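Local coordinates for probable spore coat polysaccharide biosynthesis protein E (Chromobacterium violaceum ATCC 12472, PDB 3G8R) that probably acts as a sialic-acid-synthase-type enzyme (N-acylneuraminate-9-phosphate synthase activity) and binds zinc in a TIM-barrel domain of the NeuB family, at residues A[37-42]-A[251-256]; A[212-215]-A[221-224]; A[227-230]-A[234-237]; A[183-188]-A[197-202]; A[82-87]-A[110-115]. All blocks are in the same frame, centred on the assembly; numbering follows the deposited sequence.

Contact 1 of 5, residues A[37-42]-A[251-256]; sequences FDFDFG and AAARAL
The last helix of the TIM barrel meets the approach to its second strand here: Phe37 and Phe39, on the loop that runs into strand 40-47, lean against Ala253 and Leu256 of helix 242-259. Phe37 reaches Ala253 with one edge of its ring. CE2 lies 3.7 Å from Ala253 CB and CD2 is 4.0 Å from the same methyl, which sits near the ring plane, so the phenyl ring meets the methyl with its edge and does not lie flat on it. Phe39 is two residues further on and does something different. Its CZ points at the helix backbone, 4.3 Å from Ala253 N, again near the plane of the ring, while CE1 approaches Leu256 CD1 at 3.9 Å from an oblique direction. The Phe39 and Leu256 side chains arrive from opposite directions. With CG beside the backbone N (chi1 -60° for Phe37, -52° for Phe39), both phenylalanine rings are carried to the helix side.

In the eight-stranded parallel barrel, which together with a SAF domain makes up this part of the longer protein, strand 40-47 stands next to the first strand, 7-11. Phe39 therefore also meets the ring of Phe8 and touches Pro6, whereas Phe37 continues along the helix onto Arg246, Leu249 and Ala250. Within 37-42, where the loop becomes strand, Phe39 CB sits 4.0 Å above one face of the Phe41 ring, offset toward its rim. Arg254, next to Ala253 in the helix, instead makes a salt bridge with Asp177 of the second subunit.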
# COMPACT_ATOMS: atom_id res chain seq x y z
N PHE A 37 -2.63 21.97 -4.54
CA PHE A 37 -3.07 20.55 -4.59
C PHE A 37 -4.46 20.42 -5.12
O PHE A 37 -5.34 21.27 -4.87
CB PHE A 37 -3.03 19.84 -3.24
CG PHE A 37 -1.69 19.81 -2.62
CD1 PHE A 37 -1.32 20.79 -1.68
CD2 PHE A 37 -0.76 18.83 -2.98
CE1 PHE A 37 -0.05 20.79 -1.11
CE2 PHE A 37 0.53 18.81 -2.40
CZ PHE A 37 0.88 19.79 -1.47
N ASP A 38 -4.67 19.34 -5.84
CA ASP A 38 -5.86 19.18 -6.61
C ASP A 38 -6.67 18.03 -6.03
O ASP A 38 -6.80 16.97 -6.63
CB ASP A 38 -5.51 18.94 -8.07
CG ASP A 38 -6.73 18.98 -8.95
OD1 ASP A 38 -6.63 18.46 -10.07
OD2 ASP A 38 -7.77 19.51 -8.51
N PHE A 39 -7.17 18.28 -4.84
CA PHE A 39 -7.95 17.32 -4.10
C PHE A 39 -9.21 18.02 -3.67
O PHE A 39 -9.37 19.22 -3.88
CB PHE A 39 -7.24 16.93 -2.82
CG PHE A 39 -5.83 16.48 -2.99
CD1 PHE A 39 -5.50 15.53 -3.95
CD2 PHE A 39 -4.85 16.95 -2.11
CE1 PHE A 39 -4.17 15.09 -4.07
CE2 PHE A 39 -3.53 16.50 -2.21
CZ PHE A 39 -3.18 15.59 -3.19
N ASP A 40 -10.09 17.27 -3.02
CA ASP A 40 -11.20 17.87 -2.29
C ASP A 40 -10.78 18.04 -0.86
O ASP A 40 -9.93 17.33 -0.36
CB ASP A 40 -12.43 16.98 -2.33
CG ASP A 40 -13.05 16.95 -3.67
OD1 ASP A 40 -12.72 17.87 -4.46
OD2 ASP A 40 -13.84 16.02 -3.93
N PHE A 41 -11.43 18.98 -0.20
CA PHE A 41 -11.07 19.32 1.14
C PHE A 41 -12.36 19.59 1.90
O PHE A 41 -13.28 20.21 1.37
CB PHE A 41 -10.19 20.59 1.15
CG PHE A 41 -8.84 20.43 0.51
CD1 PHE A 41 -7.86 19.63 1.10
CD2 PHE A 41 -8.53 21.10 -0.66
CE1 PHE A 41 -6.61 19.50 0.53
CE2 PHE A 41 -7.29 20.97 -1.24
CZ PHE A 41 -6.33 20.17 -0.65
N GLY A 42 -12.38 19.11 3.14
CA GLY A 42 -13.44 19.38 4.10
C GLY A 42 -12.85 19.77 5.44
O GLY A 42 -11.78 19.32 5.81
N ALA A 251 3.01 14.62 0.62
CA ALA A 251 3.37 13.24 0.73
C ALA A 251 2.36 12.45 -0.06
O ALA A 251 2.72 11.54 -0.81
CB ALA A 251 3.33 12.86 2.16
N ALA A 252 1.08 12.79 0.09
CA ALA A 252 0.07 12.05 -0.61
C ALA A 252 0.29 12.31 -2.10
O ALA A 252 0.33 11.37 -2.90
CB ALA A 252 -1.33 12.46 -0.13
N ALA A 253 0.53 13.58 -2.44
CA ALA A 253 0.81 14.01 -3.80
C ALA A 253 1.87 13.15 -4.45
O ALA A 253 1.70 12.65 -5.59
CB ALA A 253 1.27 15.42 -3.78
N ARG A 254 2.97 12.98 -3.73
CA ARG A 254 4.07 12.14 -4.16
C ARG A 254 3.67 10.67 -4.35
O ARG A 254 3.99 10.06 -5.36
CB ARG A 254 5.22 12.28 -3.17
CG ARG A 254 6.51 11.67 -3.63
CD ARG A 254 7.66 11.99 -2.68
NE ARG A 254 8.82 11.12 -2.95
CZ ARG A 254 9.60 11.23 -4.04
NH1 ARG A 254 9.39 12.17 -4.96
NH2 ARG A 254 10.59 10.38 -4.22
N ALA A 255 2.97 10.11 -3.38
CA ALA A 255 2.57 8.72 -3.40
C ALA A 255 1.68 8.43 -4.60
O ALA A 255 1.77 7.36 -5.19
CB ALA A 255 1.81 8.39 -2.13
N LEU A 256 0.85 9.40 -4.99
CA LEU A 256 -0.01 9.19 -6.12
C LEU A 256 0.83 9.11 -7.38
O LEU A 256 0.56 8.29 -8.25
CB LEU A 256 -1.05 10.29 -6.23
CG LEU A 256 -2.06 10.25 -5.09
CD1 LEU A 256 -2.71 11.58 -4.93
CD2 LEU A 256 -3.07 9.15 -5.22

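Contact 2 of 5, residues A[212-215]-A[221-224]; sequences MLAV and VFEK
Phe222 of strand 221-225 is the residue that meets helix 209-216, packing on Ala214 and Val215. Taking the strand in order, Val221 comes first, with its side chain among those of the neighbouring strands 7-11 and 164-168, and its backbone is hydrogen-bonded to that of Tyr199. Phe222 comes next, on the other side of the strand, and its CB is directed at the helix. With CG beside the backbone N (chi1 -61°), the ring extends outward until its far end reaches the helix. CE1 is 3.8 Å from Ala214 CB, which approaches the ring at its edge, near the plane. CZ is 3.7 Å from Val215 CG2, a methyl that comes in obliquely, and 4.1 Å from Val215 CA. The valine branch and the phenylalanine cross at about a right angle. Glu223 turns back into the barrel and forms a salt bridge with Lys116. Lys224 emerges on the outer side again, pairing with Glu203 and lying in cation-pi contact with Trp248. The helix and strand are consecutive, the second half of the beta-alpha-beta unit that begins at strand 196-201. Across the two segments the chemistry is purely apolar: the far end of one ring packs on a methyl and on a valine branch, so the helix is held to the barrel wall by shape and burial, while the charges of this strand are spent on other partners.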
# COMPACT_ATOMS: atom_id res chain seq x y z
N MSE A 212 1.11 7.84 2.79
CA MSE A 212 1.44 7.18 1.56
C MSE A 212 0.97 5.72 1.65
O MSE A 212 0.23 5.20 0.79
CB MSE A 212 2.94 7.26 1.31
CG MSE A 212 3.59 8.61 1.58
SE MSE A 212 5.12 8.67 0.69
CE MSE A 212 6.00 9.83 1.71
N LEU A 213 1.35 5.06 2.73
CA LEU A 213 0.89 3.70 2.99
C LEU A 213 -0.63 3.62 2.90
O LEU A 213 -1.18 2.61 2.46
CB LEU A 213 1.35 3.30 4.36
CG LEU A 213 2.58 2.41 4.41
CD1 LEU A 213 3.65 2.84 3.48
CD2 LEU A 213 3.08 2.36 5.82
N ALA A 214 -1.29 4.71 3.28
CA ALA A 214 -2.73 4.71 3.38
C ALA A 214 -3.30 4.79 1.98
O ALA A 214 -4.22 4.07 1.62
CB ALA A 214 -3.21 5.87 4.24
N VAL A 215 -2.74 5.68 1.18
CA VAL A 215 -3.22 5.86 -0.17
C VAL A 215 -3.03 4.57 -0.92
O VAL A 215 -3.90 4.16 -1.71
CB VAL A 215 -2.42 6.90 -0.87
CG1 VAL A 215 -2.75 6.89 -2.34
CG2 VAL A 215 -2.72 8.22 -0.24
N VAL A 221 -10.28 8.96 1.46
CA VAL A 221 -10.75 10.03 2.35
C VAL A 221 -9.82 9.97 3.52
O VAL A 221 -9.48 8.89 4.00
CB VAL A 221 -12.11 9.72 2.86
CG1 VAL A 221 -12.49 10.72 3.88
CG2 VAL A 221 -13.11 9.66 1.71
N PHE A 222 -9.40 11.14 3.98
CA PHE A 222 -8.32 11.19 4.93
C PHE A 222 -8.61 12.27 5.91
O PHE A 222 -8.89 13.38 5.52
CB PHE A 222 -7.01 11.47 4.19
CG PHE A 222 -6.65 10.41 3.18
CD1 PHE A 222 -6.02 9.23 3.59
CD2 PHE A 222 -6.97 10.56 1.83
CE1 PHE A 222 -5.71 8.22 2.66
CE2 PHE A 222 -6.66 9.59 0.90
CZ PHE A 222 -6.03 8.41 1.30
N GLU A 223 -8.56 11.94 7.19
CA GLU A 223 -8.88 12.91 8.24
C GLU A 223 -7.71 13.01 9.16
O GLU A 223 -7.16 11.99 9.56
CB GLU A 223 -10.08 12.45 9.03
CG GLU A 223 -10.65 13.42 10.01
CD GLU A 223 -11.77 12.77 10.82
OE1 GLU A 223 -12.06 13.26 11.94
OE2 GLU A 223 -12.35 11.76 10.36
N LYS A 224 -7.33 14.25 9.47
CA LYS A 224 -6.27 14.55 10.40
C LYS A 224 -6.66 15.75 11.26
O LYS A 224 -7.28 16.69 10.76
CB LYS A 224 -5.01 14.88 9.63
CG LYS A 224 -3.88 15.44 10.45
CD LYS A 224 -2.84 14.37 10.81
CE LYS A 224 -1.88 14.11 9.65
NZ LYS A 224 -0.73 13.28 10.08

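Contact 3 of 5, residues A[227-230]-A[234-237]; sequences GLPT and GINN
A packing contact of a side-chain methyl on backbone and proline folds a long loop back on itself, with the end of Ile235 packed against Gly227 and Pro229. Both segments belong to the connection between strand 221-225 and helix 242-259, and neither has regular secondary structure. Where the two come nearest, Pro229 CA and Gly234 CA are 5.5 Å apart, and the contact buries 168 Å² in all.

Ile235 does most of the work, though it is itself largely open to solvent. Its chain is stretched out, CG1 anti to the backbone N (chi1 -163°) and CD1 anti to CA (chi2 163°), which carries the terminal methyl over to the opposite arm. There CD1 packs closely on the backbone of Gly227, 3.6 Å from Gly227 O and 3.7 Å from Gly227 C. The same methyl is 3.7 Å from Pro229 CD, and the proline ring and the isoleucine lie side by side, pointing the same way. Leu228 faces away from this contact toward helix 21-33, where it touches Ala25 and Leu26. Gly227 is tied by a backbone hydrogen bond to Ala240, at the far end of the same loop. A weak hydrogen bond from Thr230 OG1 to Pro229 O, 3.0 Å, stays within one arm.

Two residues before Gly227 stands His225, a zinc ligand. The loop leaves the last barrel strand there and turns back on itself before helix 242-259 begins. It sits at the C-terminal end of the barrel strands, the end at which TIM-barrel enzymes typically place their active site.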
# COMPACT_ATOMS: atom_id res chain seq x y z
N GLY A 227 -4.53 22.36 14.11
CA GLY A 227 -4.54 23.41 15.11
C GLY A 227 -3.49 24.44 14.77
O GLY A 227 -2.58 24.16 14.00
N LEU A 228 -3.61 25.65 15.31
CA LEU A 228 -2.61 26.69 15.05
C LEU A 228 -1.83 27.04 16.32
O LEU A 228 -2.37 27.62 17.27
CB LEU A 228 -3.25 27.93 14.39
CG LEU A 228 -2.50 29.26 14.20
CD1 LEU A 228 -1.31 29.15 13.25
CD2 LEU A 228 -3.44 30.31 13.68
N PRO A 229 -0.56 26.63 16.38
CA PRO A 229 0.29 27.12 17.45
C PRO A 229 0.35 28.63 17.42
O PRO A 229 0.19 29.26 16.37
CB PRO A 229 1.67 26.52 17.13
CG PRO A 229 1.54 25.91 15.77
CD PRO A 229 0.09 25.54 15.64
N THR A 230 0.59 29.19 18.60
CA THR A 230 0.46 30.60 18.84
C THR A 230 1.19 30.82 20.16
O THR A 230 1.36 29.88 20.96
CB THR A 230 -1.06 30.98 18.93
OG1 THR A 230 -1.54 31.35 17.64
CG2 THR A 230 -1.36 32.11 19.91
N GLY A 234 -1.16 26.54 22.98
CA GLY A 234 -0.38 25.36 22.64
C GLY A 234 -1.06 24.47 21.61
O GLY A 234 -2.13 24.80 21.06
N ILE A 235 -0.43 23.34 21.33
CA ILE A 235 -1.03 22.35 20.44
C ILE A 235 -0.77 20.97 21.01
O ILE A 235 0.28 20.72 21.64
CB ILE A 235 -0.48 22.46 18.99
CG1 ILE A 235 -1.40 21.74 18.02
CG2 ILE A 235 0.99 21.98 18.86
CD1 ILE A 235 -1.17 22.15 16.57
N ASN A 236 -1.72 20.06 20.81
CA ASN A 236 -1.46 18.73 21.27
C ASN A 236 -0.64 17.90 20.31
O ASN A 236 -0.23 18.32 19.24
CB ASN A 236 -2.71 18.00 21.73
CG ASN A 236 -3.84 18.11 20.75
OD1 ASN A 236 -4.50 19.15 20.68
ND2 ASN A 236 -4.08 17.07 19.99
N ASN A 237 -0.44 16.67 20.74
CA ASN A 237 0.61 15.81 20.25
C ASN A 237 0.11 14.92 19.08
O ASN A 237 0.86 14.09 18.55
CB ASN A 237 1.09 15.00 21.47
CG ASN A 237 0.17 15.23 22.74
OD1 ASN A 237 0.09 16.35 23.30
ND2 ASN A 237 -0.54 14.17 23.15

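Contact 4 of 5, residues A[183-188]-A[197-202]; sequences ARIKTL and IGYSTH
Ile185 and Leu188 of helix 184-191 pack on Ile197 and Tyr199 of strand 196-201. Ile185 has its two branches at work. CG2, anti to the backbone N, meets Ile197 CG2 at 3.8 Å, the two side chains sliding past each other in opposite directions. The longer branch leaves beside the backbone N (chi1 -58°) and stays extended, which brings CD1 to 3.8 Å from Tyr199 CB and 4.0 Å from Tyr199 CG. The isoleucine and the tyrosine cross at about a right angle, with CD1 oblique to the ring.

The helix runs back down the outside of the strand, as in the beta-alpha-beta units of a TIM barrel: the axes of 184-188 and 197-201 approach to 8.6 Å with their directions 150° apart. That lets Ile197 bridge a helical turn. Its CG2 is 3.7 Å from Ile185 O, while a bend at chi2 (-62°) sends CD1 to Leu188, 4.1 Å from Leu188 CB and 4.0 Å from Leu188 O. Tyr199 has CG anti to the backbone N, and its hydroxyl end is hydrogen-bonded to Glu203 OE1. Beyond the strand the chain reaches His202, which binds zinc together with His225; His202 ND1 is hydrogen-bonded to Val170 O. On the helix, Thr187 OG1 is hydrogen-bonded to Gly262 O of the second subunit.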
# COMPACT_ATOMS: atom_id res chain seq x y z
N ALA A 183 -2.72 -1.82 7.87
CA ALA A 183 -3.21 -2.97 7.15
C ALA A 183 -4.70 -3.00 7.24
O ALA A 183 -5.34 -3.57 6.41
CB ALA A 183 -2.65 -4.26 7.75
N ARG A 184 -5.27 -2.40 8.27
CA ARG A 184 -6.68 -2.54 8.46
C ARG A 184 -7.45 -1.84 7.34
O ARG A 184 -8.62 -2.18 7.08
CB ARG A 184 -7.14 -2.08 9.85
CG ARG A 184 -8.62 -2.44 10.04
CD ARG A 184 -9.02 -2.57 11.48
NE ARG A 184 -9.73 -1.38 11.88
CZ ARG A 184 -10.99 -1.37 12.28
NH1 ARG A 184 -11.67 -2.52 12.33
NH2 ARG A 184 -11.57 -0.23 12.60
N ILE A 185 -6.80 -0.90 6.66
CA ILE A 185 -7.49 -0.18 5.59
C ILE A 185 -7.94 -1.19 4.51
O ILE A 185 -9.06 -1.11 4.01
CB ILE A 185 -6.65 1.01 5.02
CG1 ILE A 185 -6.27 2.00 6.13
CG2 ILE A 185 -7.40 1.80 3.97
CD1 ILE A 185 -5.45 3.14 5.63
N LYS A 186 -7.07 -2.15 4.22
CA LYS A 186 -7.34 -3.17 3.21
C LYS A 186 -8.35 -4.14 3.76
O LYS A 186 -9.23 -4.61 3.02
CB LYS A 186 -6.06 -3.90 2.78
CG LYS A 186 -6.29 -5.18 1.96
CD LYS A 186 -5.20 -5.46 0.93
CE LYS A 186 -3.86 -5.91 1.55
NZ LYS A 186 -2.64 -5.55 0.69
N THR A 187 -8.27 -4.41 5.06
CA THR A 187 -9.21 -5.35 5.64
C THR A 187 -10.60 -4.80 5.43
O THR A 187 -11.51 -5.51 4.99
CB THR A 187 -8.95 -5.58 7.11
OG1 THR A 187 -7.78 -6.40 7.23
CG2 THR A 187 -10.12 -6.30 7.77
N LEU A 188 -10.75 -3.51 5.71
CA LEU A 188 -12.05 -2.91 5.56
C LEU A 188 -12.46 -2.89 4.13
O LEU A 188 -13.60 -3.18 3.81
CB LEU A 188 -12.04 -1.50 6.12
CG LEU A 188 -12.04 -1.40 7.65
CD1 LEU A 188 -12.12 0.06 8.07
CD2 LEU A 188 -13.19 -2.19 8.23
N ILE A 197 -13.72 3.83 1.35
CA ILE A 197 -12.92 3.51 2.52
C ILE A 197 -11.94 4.61 2.81
O ILE A 197 -11.36 5.13 1.90
CB ILE A 197 -12.16 2.18 2.33
CG1 ILE A 197 -13.17 1.03 2.16
CG2 ILE A 197 -11.17 1.90 3.52
CD1 ILE A 197 -14.07 0.80 3.40
N GLY A 198 -11.76 4.99 4.07
CA GLY A 198 -10.82 6.07 4.39
C GLY A 198 -10.01 5.79 5.64
O GLY A 198 -10.06 4.67 6.18
N TYR A 199 -9.28 6.81 6.09
CA TYR A 199 -8.34 6.68 7.19
C TYR A 199 -8.37 7.95 8.01
O TYR A 199 -8.10 9.02 7.47
CB TYR A 199 -6.92 6.50 6.65
CG TYR A 199 -5.84 6.48 7.73
CD1 TYR A 199 -4.59 7.03 7.52
CD2 TYR A 199 -6.09 5.91 8.99
CE1 TYR A 199 -3.60 7.00 8.55
CE2 TYR A 199 -5.13 5.87 10.01
CZ TYR A 199 -3.89 6.41 9.78
OH TYR A 199 -2.95 6.36 10.81
N SER A 200 -8.69 7.86 9.29
CA SER A 200 -8.66 9.06 10.12
C SER A 200 -7.59 8.82 11.16
O SER A 200 -7.49 7.70 11.67
CB SER A 200 -10.01 9.35 10.77
OG SER A 200 -10.02 8.89 12.10
N THR A 201 -6.82 9.85 11.49
CA THR A 201 -5.58 9.61 12.16
C THR A 201 -5.24 10.46 13.40
O THR A 201 -5.59 11.63 13.50
CB THR A 201 -4.44 9.64 11.13
OG1 THR A 201 -3.32 8.92 11.64
CG2 THR A 201 -4.04 11.08 10.75
N HIS A 202 -4.51 9.83 14.32
CA HIS A 202 -4.00 10.44 15.55
C HIS A 202 -2.51 10.13 15.66
O HIS A 202 -1.95 10.09 16.73
CB HIS A 202 -4.76 9.90 16.75
CG HIS A 202 -6.24 10.04 16.62
ND1 HIS A 202 -7.06 8.96 16.36
CD2 HIS A 202 -7.04 11.12 16.66
CE1 HIS A 202 -8.32 9.38 16.28
NE2 HIS A 202 -8.33 10.69 16.45

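Contact 5 of 5, residues A[82-87]-A[110-115]; sequences KLVAEM and HGIEII
Apolar packing comes first: Val84 of helix 77-89 turns its CG2 branch to Ile112, 4.2 Å from Ile112 CG1, and the two side chains cross at about a right angle. Val84 points its CB at the other segment, while the Ile112 side chain starts off to the side and comes nearer along its CG1 branch. The second kind of contact is between a methyl and a carbonyl. Val84 CG1, anti to the backbone N (chi1 173°), lies 4.0 Å from His110 O, so the two methyls of one valine are divided between two residues that flank Gly111. Polar bonding belongs to other partners: His110 ND1 is hydrogen-bonded to Tyr47 OH, and Ile112 O to Lys136 NZ. Between the two contact residues, Gly111 takes positive phi (61°) and closes helix 101-109 with a Schellman motif, which sends the chain round toward the barrel. The contact joins helix 77-89 to the turn between helix 101-109 and strand 114-117; Tyr47 of strand 40-47 touches both Val84 and Ile112, and Cys96 of strand 93-98 touches Ile112.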
# COMPACT_ATOMS: atom_id res chain seq x y z
N LYS A 82 -20.83 30.67 12.66
CA LYS A 82 -19.82 31.59 12.12
C LYS A 82 -18.67 30.81 11.48
O LYS A 82 -18.18 31.19 10.42
CB LYS A 82 -19.29 32.56 13.19
CG LYS A 82 -19.44 34.05 12.84
CD LYS A 82 -18.21 34.69 12.14
CE LYS A 82 -18.09 34.36 10.62
NZ LYS A 82 -19.37 34.59 9.86
N LEU A 83 -18.26 29.71 12.12
CA LEU A 83 -17.12 28.94 11.62
C LEU A 83 -17.48 28.23 10.34
O LEU A 83 -16.71 28.25 9.38
CB LEU A 83 -16.61 27.95 12.67
CG LEU A 83 -15.85 28.64 13.80
CD1 LEU A 83 -15.52 27.67 14.91
CD2 LEU A 83 -14.59 29.35 13.27
N VAL A 84 -18.66 27.63 10.29
CA VAL A 84 -19.15 27.08 9.05
C VAL A 84 -19.08 28.13 7.95
O VAL A 84 -18.71 27.84 6.81
CB VAL A 84 -20.60 26.61 9.19
CG1 VAL A 84 -21.18 26.19 7.83
CG2 VAL A 84 -20.70 25.50 10.23
N ALA A 85 -19.42 29.36 8.32
CA ALA A 85 -19.49 30.42 7.36
C ALA A 85 -18.13 30.57 6.69
O ALA A 85 -18.05 30.49 5.46
CB ALA A 85 -19.91 31.68 8.04
N GLU A 86 -17.07 30.73 7.48
CA GLU A 86 -15.71 30.75 6.95
C GLU A 86 -15.37 29.44 6.22
O GLU A 86 -15.04 29.48 5.03
CB GLU A 86 -14.66 31.01 8.04
CG GLU A 86 -14.42 32.49 8.38
CD GLU A 86 -13.68 33.32 7.30
OE1 GLU A 86 -12.56 32.91 6.88
OE2 GLU A 86 -14.21 34.40 6.90
N MSE A 87 -15.47 28.29 6.89
CA MSE A 87 -15.23 27.02 6.21
C MSE A 87 -15.65 27.12 4.75
O MSE A 87 -14.84 26.97 3.85
CB MSE A 87 -16.00 25.88 6.87
CG MSE A 87 -15.30 25.32 8.06
SE MSE A 87 -16.23 24.20 9.15
CE MSE A 87 -15.02 24.33 10.43
N HIS A 110 -27.51 24.50 10.29
CA HIS A 110 -26.30 25.15 9.86
C HIS A 110 -26.00 24.87 8.41
O HIS A 110 -25.11 25.47 7.83
CB HIS A 110 -25.18 24.71 10.76
CG HIS A 110 -25.24 25.33 12.11
ND1 HIS A 110 -24.22 25.20 13.04
CD2 HIS A 110 -26.18 26.11 12.70
CE1 HIS A 110 -24.54 25.85 14.14
NE2 HIS A 110 -25.72 26.43 13.96
N GLY A 111 -26.78 23.98 7.80
CA GLY A 111 -26.53 23.60 6.39
C GLY A 111 -25.15 22.98 6.20
O GLY A 111 -24.46 23.23 5.20
N ILE A 112 -24.75 22.16 7.17
CA ILE A 112 -23.56 21.34 7.06
C ILE A 112 -23.84 20.26 6.02
O ILE A 112 -24.93 19.74 5.99
CB ILE A 112 -23.18 20.75 8.43
CG1 ILE A 112 -22.44 21.82 9.25
CG2 ILE A 112 -22.32 19.50 8.27
CD1 ILE A 112 -22.87 21.89 10.67
N GLU A 113 -22.85 19.94 5.18
CA GLU A 113 -23.01 19.03 4.05
C GLU A 113 -22.87 17.56 4.40
O GLU A 113 -23.50 16.73 3.74
CB GLU A 113 -22.00 19.35 2.95
CG GLU A 113 -22.07 20.78 2.42
CD GLU A 113 -20.85 21.18 1.60
OE1 GLU A 113 -20.59 20.54 0.54
OE2 GLU A 113 -20.14 22.13 2.03
N ILE A 114 -22.07 17.24 5.42
CA ILE A 114 -21.73 15.84 5.78
C ILE A 114 -21.68 15.51 7.32
O ILE A 114 -21.36 16.37 8.16
CB ILE A 114 -20.37 15.45 5.14
CG1 ILE A 114 -20.45 15.52 3.60
CG2 ILE A 114 -19.88 14.08 5.63
CD1 ILE A 114 -19.10 15.36 2.85
N ILE A 115 -22.00 14.26 7.66
CA ILE A 115 -22.00 13.81 9.05
C ILE A 115 -20.87 12.84 9.36
O ILE A 115 -20.85 11.74 8.83
CB ILE A 115 -23.36 13.15 9.44
CG1 ILE A 115 -24.47 14.21 9.47
CG2 ILE A 115 -23.28 12.46 10.82
CD1 ILE A 115 -25.88 13.67 9.31

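Overall arrangement
Contacts 2, 4 and 5 are buried helix-to-barrel packing, contact 1 is nearer the surface, and contact 3 is partly buried in a loop. Contacts 2 and 4 are the most closely tied: their strands are neighbours, with probable hydrogen bonds from Tyr199 N to Val221 O and from Thr201 N to Glu223 O. Contact 1 touches contact 2 through Leu256, whose CD2 is 3.7 Å from Val215 CG1, but stays about 10 Å (nearest atoms) from contact 4. Contact 5 lies on another part of the same barrel, its centre about 26 Å from that of contact 4. Phenylalanine rings carry contacts 1 and 2, aliphatic branches contacts 4 and 5, and one methyl on backbone and proline contact 3.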